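Local atomic coordinates of proline dehydrogenase (Bradyrhizobium japonicum USDA 110, PDB entry 3HAZ), a protein that probably oxidises proline to glutamate in two steps, pairing an FAD-dependent proline dehydrogenase with an NAD-dependent L-glutamate gamma-semialdehyde dehydrogenase in one polypeptide. Residues Glu219-Ala224 / Asp232-Ser237. Residues are numbered along the deposited sequence; the frame is centred on the assembly and turned at random.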
loop_
_atom_site.group_PDB
_atom_site.type_symbol
_atom_site.label_atom_id
_atom_site.label_comp_id
_atom_site.label_asym_id
_atom_site.label_seq_id
_atom_site.Cartn_x
_atom_site.Cartn_y
_atom_site.Cartn_z
ATOM N N GLU A 219 -23.536 62.443 15.924
ATOM C CA GLU A 219 -24.630 63.405 16.063
ATOM C C GLU A 219 -25.992 62.769 15.776
ATOM O O GLU A 219 -26.950 62.963 16.531
ATOM C CB GLU A 219 -24.405 64.636 15.185
ATOM C CG GLU A 219 -23.201 65.447 15.609
ATOM C CD GLU A 219 -23.162 65.678 17.112
ATOM O OE1 GLU A 219 -24.160 66.193 17.665
ATOM O OE2 GLU A 219 -22.133 65.353 17.739
ATOM N N THR A 220 -26.077 61.998 14.697
ATOM C CA THR A 220 -27.320 61.305 14.369
ATOM C C THR A 220 -27.756 60.382 15.504
ATOM O O THR A 220 -28.895 60.450 15.972
ATOM C CB THR A 220 -27.191 60.484 13.073
ATOM O OG1 THR A 220 -26.953 61.373 11.976
ATOM C CG2 THR A 220 -28.471 59.678 12.810
ATOM N N ILE A 221 -26.846 59.513 15.934
ATOM C CA ILE A 221 -27.118 58.587 17.028
ATOM C C ILE A 221 -27.503 59.358 18.280
ATOM O O ILE A 221 -28.445 58.984 18.986
ATOM C CB ILE A 221 -25.886 57.722 17.360
ATOM C CG1 ILE A 221 -25.662 56.663 16.287
ATOM C CG2 ILE A 221 -26.046 57.052 18.712
ATOM C CD1 ILE A 221 -24.313 55.978 16.405
ATOM N N GLY A 222 -26.761 60.432 18.539
ATOM C CA GLY A 222 -26.959 61.266 19.711
ATOM C C GLY A 222 -28.369 61.814 19.822
ATOM O O GLY A 222 -29.035 61.641 20.844
ATOM N N LYS A 223 -28.829 62.470 18.764
ATOM C CA LYS A 223 -30.144 63.094 18.766
ATOM C C LYS A 223 -31.278 62.078 18.919
ATOM O O LYS A 223 -32.418 62.449 19.190
ATOM C CB LYS A 223 -30.338 63.930 17.498
ATOM C CG LYS A 223 -29.287 65.021 17.318
ATOM C CD LYS A 223 -29.685 66.013 16.233
ATOM C CE LYS A 223 -29.946 65.317 14.907
ATOM N NZ LYS A 223 -30.284 66.289 13.830
ATOM N N ALA A 224 -30.960 60.800 18.751
ATOM C CA ALA A 224 -31.944 59.740 18.921
ATOM C C ALA A 224 -31.459 58.675 19.911
ATOM O O ALA A 224 -31.540 57.481 19.634
ATOM C CB ALA A 224 -32.265 59.108 17.571
ATOM N N ASP A 232 -27.618 51.441 28.622
ATOM C CA ASP A 232 -28.801 51.434 27.768
ATOM C C ASP A 232 -28.856 52.643 26.842
ATOM O O ASP A 232 -29.886 53.313 26.741
ATOM C CB ASP A 232 -30.080 51.330 28.606
ATOM C CG ASP A 232 -31.286 50.905 27.785
ATOM O OD1 ASP A 232 -31.101 50.343 26.682
ATOM O OD2 ASP A 232 -32.426 51.132 28.243
ATOM N N ARG A 233 -27.734 52.926 26.187
ATOM C CA ARG A 233 -27.662 53.943 25.144
ATOM C C ARG A 233 -26.922 53.341 23.950
ATOM O O ARG A 233 -26.230 52.343 24.097
ATOM C CB ARG A 233 -26.943 55.197 25.651
ATOM C CG ARG A 233 -27.617 55.847 26.854
ATOM C CD ARG A 233 -26.836 57.039 27.386
ATOM N NE ARG A 233 -26.905 58.205 26.505
ATOM C CZ ARG A 233 -27.990 58.960 26.336
ATOM N NH1 ARG A 233 -27.954 60.012 25.522
ATOM N NH2 ARG A 233 -29.116 58.664 26.978
ATOM N N PRO A 234 -27.071 53.943 22.763
ATOM C CA PRO A 234 -26.480 53.356 21.556
ATOM C C PRO A 234 -24.967 53.531 21.493
ATOM O O PRO A 234 -24.392 54.376 22.191
ATOM C CB PRO A 234 -27.138 54.150 20.416
ATOM C CG PRO A 234 -28.269 54.911 21.046
ATOM C CD PRO A 234 -27.853 55.151 22.457
ATOM N N GLY A 235 -24.334 52.732 20.644
ATOM C CA GLY A 235 -22.900 52.793 20.460
ATOM C C GLY A 235 -22.480 53.035 19.022
ATOM O O GLY A 235 -23.267 52.911 18.079
ATOM N N ILE A 236 -21.218 53.396 18.861
ATOM C CA ILE A 236 -20.620 53.489 17.544
ATOM C C ILE A 236 -19.293 52.741 17.562
ATOM O O ILE A 236 -18.565 52.790 18.556
ATOM C CB ILE A 236 -20.408 54.964 17.132
ATOM C CG1 ILE A 236 -19.965 55.063 15.672
ATOM C CG2 ILE A 236 -19.408 55.656 18.069
ATOM C CD1 ILE A 236 -20.055 56.478 15.111
ATOM N N SER A 237 -18.999 52.033 16.473
ATOM C CA SER A 237 -17.731 51.329 16.314
ATOM C C SER A 237 -16.832 52.087 15.355
ATOM O O SER A 237 -17.283 52.553 14.304
ATOM C CB SER A 237 -17.948 49.912 15.773
ATOM O OG SER A 237 -18.377 49.036 16.791
#
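Ile221, in the last turn of helix 204-223, meets Pro234, Gly235 and Ile236, where strand 235-238 begins, and the two branches of this one side chain share the work. The contact is mainly apolar, and no hydrogen bond passes between the segments. Its tightest point lies between the methyl CG2 of Ile221 and CB of Pro234, 3.5 Å apart. The same methyl stands 3.9 Å from CG of Pro234, so it packs on these two ring carbons, the two side chains running past each other in opposite senses. In Ile221 CG2 is anti to the backbone N, while CG1 sits beside that N (chi1 -74°), and the nearly extended chi2 of 168° carries CD1 on to the strand. There CD1 comes within 4.1 Å of CB of Ile236, touching the root of that side chain.

A second kind of contact joins apolar and polar groups. CD1 of Ile221 lies 3.6 Å from the carbonyl O of Gly235, a van der Waals touch against the strand backbone. Just beyond, the carbonyl O of Ala224 approaches CG of Pro234 more loosely, at 4.4 Å. Within its own segment, Ala224 N hydrogen-bonds to Ile221 O at 3.1 Å and more weakly to Thr220 O.

The contact illustrates how a helix of a TIM barrel is seated on the strand that follows it: here it forms the helix-to-strand half of a right-handed beta-alpha-beta crossover, strand 193-196, helix 204-223, then strand 235-238. Phe194 and Leu275 add to the packing around Ile221, while Ile236 also touches Ala217 and Ile218 of the helix. Farther along the strand, Ser237 hydrogen-bonds through OG to the FAD-binding Arg341, and strand 235-238 runs parallel between strands 193-196 and 276-279.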